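Long-range contact in aminotransferase, class V family protein (Trichomonas vaginalis, PDB 5F8V), which probably transfers the amino group of O-phospho-L-serine to 2-oxoglutarate with pyridoxal 5'-phosphate as cofactor, a step of L-serine biosynthesis: residues E67-Q81 and G208-E220. Numbering follows the deposited sequence.
Sequences ENFNILFVAGGASLQ and GMSVVIIRKDMLE
Arg215 sets CG over one face of the Phe69 ring, toward its rim, a CH-pi contact with CG 3.9 Å from the ring centroid, and brings CB close to CE1; with CG anti to the backbone N (chi1 -158°), the chain crosses the ring while the guanidinium stands almost upright to it, 82° between planes. Trp190 meets the Phe69 ring edge-to-face. On the Phe73 ring, Met209 SD sits at the edge, close to the ring plane, 4.0 Å from CD1, a Met-aromatic contact. Val211 runs alongside Phe73, its CG2 touching CE1. Phe69, Ile71, Phe73, Val211, Ile213 and Arg215 share this face of the sheet, where Ile71 and Phe73 pack on helix 46-63. On the other face Leu72 CD1 meets Ile214 CD1, both side chains touching Tyr233 of helix 233-238, and Val74 CG2 meets Val212 CG2. Strands 69-75 and 209-215 pair antiparallel, the former outermost, in the mixed seven-stranded sheet of the large domain of fold-type I PLP enzymes. Paired backbone bonds join Asn70 to Ile214, Leu72 to Val212 and Val74 to Ser210. Beyond them, Ser210 OG donates to Gly76 O at 2.6 Å, in the carbonyl plane on a lone pair, tying strand 209-215 to the turn before helix 78-89; at the start of that helix Ala78 N and Ser79 OG hydrogen-bond the phosphate of the PLP-lysine at position 202. At the far end the extended Lys216 chain crosses the Asn70 side chain at about a right angle, and its NZ reaches Glu67 O at 3.0 Å, nearly in line with the carbonyl.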
ATOM      1  N   GLU A  67      -5.071  11.786  23.626  1.00 19.25           N
ATOM      2  CA  GLU A  67      -5.718  10.473  23.701  1.00 19.65           C
ATOM      3  C   GLU A  67      -7.140  10.415  23.122  1.00 18.24           C
ATOM      4  O   GLU A  67      -7.677   9.323  22.941  1.00 19.05           O
ATOM      5  CB  GLU A  67      -5.723   9.940  25.146  1.00 21.30           C
ATOM      6  CG  GLU A  67      -4.349   9.825  25.807  1.00 22.61           C
ATOM      7  CD  GLU A  67      -3.388   8.855  25.124  1.00 23.95           C
ATOM      8  OE1 GLU A  67      -2.167   8.981  25.368  1.00 25.11           O
ATOM      9  OE2 GLU A  67      -3.824   7.960  24.365  1.00 25.68           O
ATOM     10  N   ASN A  68      -7.747  11.557  22.813  1.00 17.16           N
ATOM     11  CA  ASN A  68      -9.007  11.566  22.032  1.00 16.44           C
ATOM     12  C   ASN A  68      -8.818  11.388  20.505  1.00 15.43           C
ATOM     13  O   ASN A  68      -9.779  11.535  19.747  1.00 15.03           O
ATOM     14  CB  ASN A  68      -9.850  12.820  22.332  1.00 16.33           C
ATOM     15  CG  ASN A  68      -9.143  14.113  21.964  1.00 16.34           C
ATOM     16  OD1 ASN A  68      -7.937  14.226  22.134  1.00 16.29           O
ATOM     17  ND2 ASN A  68      -9.896  15.103  21.502  1.00 16.16           N
ATOM     18  N   PHE A  69      -7.598  11.064  20.068  1.00 14.83           N
ATOM     19  CA  PHE A  69      -7.314  10.745  18.672  1.00 14.57           C
ATOM     20  C   PHE A  69      -6.836   9.309  18.512  1.00 14.14           C
ATOM     21  O   PHE A  69      -6.001   8.855  19.273  1.00 13.99           O
ATOM     22  CB  PHE A  69      -6.249  11.692  18.125  1.00 14.40           C
ATOM     23  CG  PHE A  69      -6.729  13.093  17.954  1.00 14.02           C
ATOM     24  CD1 PHE A  69      -7.097  13.573  16.698  1.00 13.90           C
ATOM     25  CD2 PHE A  69      -6.827  13.939  19.047  1.00 14.03           C
ATOM     26  CE1 PHE A  69      -7.540  14.878  16.539  1.00 13.74           C
ATOM     27  CE2 PHE A  69      -7.282  15.243  18.898  1.00 14.09           C
ATOM     28  CZ  PHE A  69      -7.640  15.712  17.639  1.00 13.91           C
ATOM     29  N   ASN A  70      -7.380   8.611  17.521  1.00 14.10           N
ATOM     30  CA  ASN A  70      -6.831   7.334  17.044  1.00 14.45           C
ATOM     31  C   ASN A  70      -5.710   7.585  16.029  1.00 14.34           C
ATOM     32  O   ASN A  70      -5.744   8.587  15.314  1.00 14.23           O
ATOM     33  CB  ASN A  70      -7.904   6.489  16.355  1.00 14.70           C
ATOM     34  CG  ASN A  70      -9.068   6.155  17.271  1.00 15.26           C
ATOM     35  OD1 ASN A  70      -8.899   5.478  18.277  1.00 15.56           O
ATOM     36  ND2 ASN A  70     -10.252   6.622  16.915  1.00 15.56           N
ATOM     37  N   ILE A  71      -4.746   6.665  15.965  1.00 14.20           N
ATOM     38  CA  ILE A  71      -3.656   6.714  14.993  1.00 14.15           C
ATOM     39  C   ILE A  71      -3.758   5.473  14.120  1.00 14.57           C
ATOM     40  O   ILE A  71      -3.792   4.350  14.635  1.00 14.58           O
ATOM     41  CB  ILE A  71      -2.267   6.790  15.675  1.00 14.26           C
ATOM     42  CG1 ILE A  71      -2.174   8.039  16.568  1.00 14.05           C
ATOM     43  CG2 ILE A  71      -1.152   6.817  14.627  1.00 14.31           C
ATOM     44  CD1 ILE A  71      -0.924   8.114  17.425  1.00 14.14           C
ATOM     45  N   LEU A  72      -3.817   5.672  12.800  1.00 14.79           N
ATOM     46  CA  LEU A  72      -3.879   4.556  11.851  1.00 15.13           C
ATOM     47  C   LEU A  72      -2.665   4.531  10.939  1.00 15.16           C
ATOM     48  O   LEU A  72      -2.171   5.566  10.525  1.00 14.79           O
ATOM     49  CB  LEU A  72      -5.138   4.651  10.978  1.00 15.46           C
ATOM     50  CG  LEU A  72      -6.502   4.804  11.647  1.00 15.85           C
ATOM     51  CD1 LEU A  72      -7.589   4.744  10.585  1.00 16.01           C
ATOM     52  CD2 LEU A  72      -6.749   3.732  12.694  1.00 16.37           C
ATOM     53  N   PHE A  73      -2.187   3.328  10.654  1.00 15.84           N
ATOM     54  CA  PHE A  73      -1.313   3.055   9.523  1.00 15.92           C
ATOM     55  C   PHE A  73      -2.177   2.287   8.548  1.00 15.74           C
ATOM     56  O   PHE A  73      -2.740   1.249   8.916  1.00 16.59           O
ATOM     57  CB  PHE A  73      -0.130   2.181   9.935  1.00 16.26           C
ATOM     58  CG  PHE A  73       0.826   2.857  10.871  1.00 16.74           C
ATOM     59  CD1 PHE A  73       1.751   3.774  10.388  1.00 16.97           C
ATOM     60  CD2 PHE A  73       0.812   2.574  12.236  1.00 16.94           C
ATOM     61  CE1 PHE A  73       2.643   4.402  11.248  1.00 17.47           C
ATOM     62  CE2 PHE A  73       1.701   3.205  13.100  1.00 17.22           C
ATOM     63  CZ  PHE A  73       2.616   4.117  12.608  1.00 17.36           C
ATOM     64  N   VAL A  74      -2.284   2.782   7.317  1.00 15.36           N
ATOM     65  CA  VAL A  74      -3.113   2.138   6.285  1.00 15.45           C
ATOM     66  C   VAL A  74      -2.368   1.933   4.972  1.00 16.20           C
ATOM     67  O   VAL A  74      -1.400   2.633   4.676  1.00 16.31           O
ATOM     68  CB  VAL A  74      -4.415   2.928   6.026  1.00 14.86           C
ATOM     69  CG1 VAL A  74      -5.340   2.780   7.224  1.00 14.45           C
ATOM     70  CG2 VAL A  74      -4.138   4.409   5.737  1.00 14.49           C
ATOM     71  N   ALA A  75      -2.807   0.936   4.206  1.00 16.84           N
ATOM     72  CA  ALA A  75      -2.318   0.730   2.850  1.00 17.15           C
ATOM     73  C   ALA A  75      -2.856   1.863   1.987  1.00 16.99           C
ATOM     74  O   ALA A  75      -3.935   2.374   2.251  1.00 17.45           O
ATOM     75  CB  ALA A  75      -2.784  -0.611   2.306  1.00 17.39           C
ATOM     76  N   GLY A  76      -2.097   2.253   0.971  1.00 16.79           N
ATOM     77  CA  GLY A  76      -2.543   3.276   0.014  1.00 16.97           C
ATOM     78  C   GLY A  76      -1.996   4.668   0.303  1.00 16.59           C
ATOM     79  O   GLY A  76      -1.802   5.047   1.456  1.00 16.33           O
ATOM     80  N   GLY A  77      -1.755   5.425  -0.762  1.00 16.16           N
ATOM     81  CA  GLY A  77      -1.199   6.766  -0.663  1.00 15.49           C
ATOM     82  C   GLY A  77      -2.240   7.803  -0.302  1.00 15.32           C
ATOM     83  O   GLY A  77      -3.397   7.479   0.002  1.00 14.78           O
ATOM     84  N   ALA A  78      -1.830   9.065  -0.361  1.00 15.01           N
ATOM     85  CA  ALA A  78      -2.697  10.182  -0.025  1.00 14.81           C
ATOM     86  C   ALA A  78      -3.959  10.251  -0.899  1.00 14.86           C
ATOM     87  O   ALA A  78      -5.037  10.574  -0.395  1.00 14.59           O
ATOM     88  CB  ALA A  78      -1.925  11.487  -0.106  1.00 15.05           C
ATOM     89  N   SER A  79      -3.829   9.930  -2.189  1.00 14.71           N
ATOM     90  CA  SER A  79      -4.951  10.011  -3.130  1.00 14.68           C
ATOM     91  C   SER A  79      -6.113   9.084  -2.781  1.00 14.54           C
ATOM     92  O   SER A  79      -7.270   9.425  -3.024  1.00 14.71           O
ATOM     93  CB  SER A  79      -4.491   9.732  -4.558  1.00 14.91           C
ATOM     94  OG  SER A  79      -3.435  10.605  -4.919  1.00 15.14           O
ATOM     95  N   LEU A  80      -5.809   7.919  -2.222  1.00 14.39           N
ATOM     96  CA  LEU A  80      -6.855   7.034  -1.706  1.00 14.41           C
ATOM     97  C   LEU A  80      -7.584   7.664  -0.512  1.00 14.11           C
ATOM     98  O   LEU A  80      -8.805   7.503  -0.377  1.00 13.87           O
ATOM     99  CB  LEU A  80      -6.272   5.659  -1.320  1.00 14.79           C
ATOM    100  CG  LEU A  80      -7.302   4.560  -1.007  1.00 14.94           C
ATOM    101  CD1 LEU A  80      -8.185   4.256  -2.216  1.00 15.19           C
ATOM    102  CD2 LEU A  80      -6.617   3.290  -0.522  1.00 14.90           C
ATOM    103  N   GLN A  81      -6.855   8.396   0.338  1.00 13.67           N
ATOM    104  CA  GLN A  81      -7.486   9.069   1.479  1.00 13.76           C
ATOM    105  C   GLN A  81      -8.367  10.248   1.031  1.00 13.48           C
ATOM    106  O   GLN A  81      -9.366  10.532   1.687  1.00 13.21           O
ATOM    107  CB  GLN A  81      -6.473   9.522   2.545  1.00 13.96           C
ATOM    108  CG  GLN A  81      -5.395   8.511   2.945  1.00 14.25           C
ATOM    109  CD  GLN A  81      -5.899   7.086   3.083  1.00 14.92           C
ATOM    110  OE1 GLN A  81      -6.949   6.841   3.681  1.00 15.00           O
ATOM    111  NE2 GLN A  81      -5.145   6.134   2.536  1.00 15.27           N
ATOM    112  N   GLY A 208       3.193   3.733  -0.720  1.00 17.51           N
ATOM    113  CA  GLY A 208       2.212   2.660  -0.557  1.00 17.62           C
ATOM    114  C   GLY A 208       1.481   2.687   0.778  1.00 17.14           C
ATOM    115  O   GLY A 208       0.547   1.903   0.971  1.00 16.64           O
ATOM    116  N   MET A 209       1.893   3.582   1.684  1.00 16.29           N
ATOM    117  CA  MET A 209       1.359   3.646   3.045  1.00 15.71           C
ATOM    118  C   MET A 209       1.089   5.087   3.473  1.00 15.34           C
ATOM    119  O   MET A 209       1.845   5.998   3.122  1.00 15.37           O
ATOM    120  CB  MET A 209       2.343   2.997   4.030  1.00 15.89           C
ATOM    121  CG  MET A 209       1.863   2.920   5.481  1.00 15.70           C
ATOM    122  SD  MET A 209       2.310   4.335   6.509  1.00 16.14           S
ATOM    123  CE  MET A 209       4.022   3.937   6.843  1.00 15.75           C
ATOM    124  N   SER A 210       0.015   5.270   4.245  1.00 14.42           N
ATOM    125  CA  SER A 210      -0.346   6.566   4.820  1.00 13.88           C
ATOM    126  C   SER A 210      -0.617   6.445   6.316  1.00 13.79           C
ATOM    127  O   SER A 210      -1.077   5.398   6.796  1.00 13.43           O
ATOM    128  CB  SER A 210      -1.602   7.137   4.149  1.00 13.64           C
ATOM    129  OG  SER A 210      -1.439   7.312   2.752  1.00 13.52           O
ATOM    130  N   VAL A 211      -0.334   7.527   7.038  1.00 13.58           N
ATOM    131  CA  VAL A 211      -0.799   7.703   8.405  1.00 13.95           C
ATOM    132  C   VAL A 211      -2.097   8.495   8.360  1.00 14.40           C
ATOM    133  O   VAL A 211      -2.182   9.505   7.659  1.00 13.77           O
ATOM    134  CB  VAL A 211       0.256   8.436   9.268  1.00 14.11           C
ATOM    135  CG1 VAL A 211      -0.356   9.073  10.510  1.00 14.04           C
ATOM    136  CG2 VAL A 211       1.365   7.466   9.646  1.00 14.12           C
ATOM    137  N   VAL A 212      -3.101   8.031   9.109  1.00 15.00           N
ATOM    138  CA  VAL A 212      -4.335   8.784   9.305  1.00 15.22           C
ATOM    139  C   VAL A 212      -4.551   8.936  10.813  1.00 15.09           C
ATOM    140  O   VAL A 212      -4.554   7.946  11.550  1.00 15.32           O
ATOM    141  CB  VAL A 212      -5.553   8.105   8.637  1.00 15.70           C
ATOM    142  CG1 VAL A 212      -6.724   9.072   8.562  1.00 15.75           C
ATOM    143  CG2 VAL A 212      -5.207   7.609   7.238  1.00 15.68           C
ATOM    144  N   ILE A 213      -4.699  10.179  11.259  1.00 15.03           N
ATOM    145  CA  ILE A 213      -4.926  10.505  12.664  1.00 14.99           C
ATOM    146  C   ILE A 213      -6.307  11.123  12.760  1.00 15.07           C
ATOM    147  O   ILE A 213      -6.560  12.147  12.120  1.00 14.83           O
ATOM    148  CB  ILE A 213      -3.851  11.479  13.191  1.00 15.14           C
ATOM    149  CG1 ILE A 213      -2.485  10.777  13.206  1.00 15.16           C
ATOM    150  CG2 ILE A 213      -4.218  11.997  14.582  1.00 15.05           C
ATOM    151  CD1 ILE A 213      -1.313  11.674  13.556  1.00 15.51           C
ATOM    152  N   ILE A 214      -7.192  10.513  13.559  1.00 15.17           N
ATOM    153  CA  ILE A 214      -8.626  10.865  13.567  1.00 15.23           C
ATOM    154  C   ILE A 214      -9.140  11.146  14.976  1.00 16.06           C
ATOM    155  O   ILE A 214      -8.923  10.341  15.885  1.00 15.26           O
ATOM    156  CB  ILE A 214      -9.495   9.731  12.969  1.00 14.73           C
ATOM    157  CG1 ILE A 214      -8.946   9.284  11.607  1.00 14.47           C
ATOM    158  CG2 ILE A 214     -10.962  10.176  12.857  1.00 14.57           C
ATOM    159  CD1 ILE A 214      -9.548   8.005  11.064  1.00 14.00           C
ATOM    160  N   ARG A 215      -9.835  12.274  15.146  1.00 17.06           N
ATOM    161  CA  ARG A 215     -10.457  12.617  16.432  1.00 18.77           C
ATOM    162  C   ARG A 215     -11.649  11.663  16.639  1.00 18.76           C
ATOM    163  O   ARG A 215     -12.456  11.481  15.727  1.00 17.34           O
ATOM    164  CB  ARG A 215     -10.927  14.080  16.428  1.00 20.13           C
ATOM    165  CG  ARG A 215     -11.092  14.703  17.812  1.00 21.71           C
ATOM    166  CD  ARG A 215     -12.282  15.650  17.869  1.00 23.27           C
ATOM    167  NE  ARG A 215     -12.070  16.959  17.272  1.00 25.36           N
ATOM    168  CZ  ARG A 215     -13.022  17.734  16.746  1.00 26.02           C
ATOM    169  NH1 ARG A 215     -14.305  17.362  16.721  1.00 26.83           N
ATOM    170  NH2 ARG A 215     -12.680  18.911  16.229  1.00 27.08           N
ATOM    171  N   LYS A 216     -11.746  11.061  17.823  1.00 19.73           N
ATOM    172  CA  LYS A 216     -12.686   9.939  18.061  1.00 20.76           C
ATOM    173  C   LYS A 216     -14.178  10.213  17.805  1.00 20.58           C
ATOM    174  O   LYS A 216     -14.868   9.331  17.289  1.00 20.94           O
ATOM    175  CB  LYS A 216     -12.491   9.349  19.469  1.00 21.33           C
ATOM    176  CG  LYS A 216     -11.252   8.487  19.573  1.00 21.61           C
ATOM    177  CD  LYS A 216     -10.950   8.065  20.996  1.00 22.47           C
ATOM    178  CE  LYS A 216      -9.744   7.146  21.018  1.00 23.00           C
ATOM    179  NZ  LYS A 216      -9.262   6.891  22.398  1.00 23.80           N
ATOM    180  N   ASP A 217     -14.673  11.401  18.154  1.00 20.68           N
ATOM    181  CA  ASP A 217     -16.085  11.763  17.869  1.00 21.09           C
ATOM    182  C   ASP A 217     -16.404  11.921  16.370  1.00 20.77           C
ATOM    183  O   ASP A 217     -17.572  11.808  15.980  1.00 19.38           O
ATOM    184  CB  ASP A 217     -16.538  13.026  18.633  1.00 22.08           C
ATOM    185  CG  ASP A 217     -15.734  14.260  18.265  1.00 23.16           C
ATOM    186  OD1 ASP A 217     -14.507  14.098  18.135  1.00 24.05           O
ATOM    187  OD2 ASP A 217     -16.306  15.366  18.114  1.00 22.09           O
ATOM    188  N   MET A 218     -15.387  12.151  15.533  1.00 20.33           N
ATOM    189  CA  MET A 218     -15.589  12.191  14.074  1.00 20.19           C
ATOM    190  C   MET A 218     -16.037  10.829  13.531  1.00 20.71           C
ATOM    191  O   MET A 218     -16.833  10.766  12.602  1.00 20.54           O
ATOM    192  CB  MET A 218     -14.321  12.648  13.338  1.00 19.77           C
ATOM    193  CG  MET A 218     -13.868  14.066  13.664  1.00 19.38           C
ATOM    194  SD  MET A 218     -14.984  15.332  13.042  1.00 18.78           S
ATOM    195  CE  MET A 218     -14.696  15.224  11.279  1.00 18.99           C
ATOM    196  N   LEU A 219     -15.531   9.747  14.121  1.00 21.78           N
ATOM    197  CA  LEU A 219     -15.933   8.393  13.739  1.00 22.73           C
ATOM    198  C   LEU A 219     -17.279   7.932  14.313  1.00 24.01           C
ATOM    199  O   LEU A 219     -17.798   6.893  13.893  1.00 24.22           O
ATOM    200  CB  LEU A 219     -14.838   7.399  14.112  1.00 23.51           C
ATOM    201  CG  LEU A 219     -13.532   7.583  13.338  1.00 23.34           C
ATOM    202  CD1 LEU A 219     -12.494   6.606  13.858  1.00 23.31           C
ATOM    203  CD2 LEU A 219     -13.742   7.392  11.841  1.00 23.35           C
ATOM    204  N   GLU A 220     -17.854   8.697  15.244  1.00 24.40           N
ATOM    205  CA  GLU A 220     -19.252   8.489  15.642  1.00 25.46           C
ATOM    206  C   GLU A 220     -20.237   8.820  14.497  1.00 24.72           C
ATOM    207  O   GLU A 220     -21.391   8.385  14.522  1.00 24.62           O
ATOM    208  CB  GLU A 220     -19.597   9.297  16.906  1.00 26.90           C
ATOM    209  CG  GLU A 220     -18.825   8.863  18.154  1.00 28.61           C
ATOM    210  CD  GLU A 220     -19.143   9.688  19.403  1.00 29.91           C
ATOM    211  OE1 GLU A 220     -20.066  10.532  19.373  1.00 32.41           O
ATOM    212  OE2 GLU A 220     -18.466   9.491  20.433  1.00 30.96           O
TER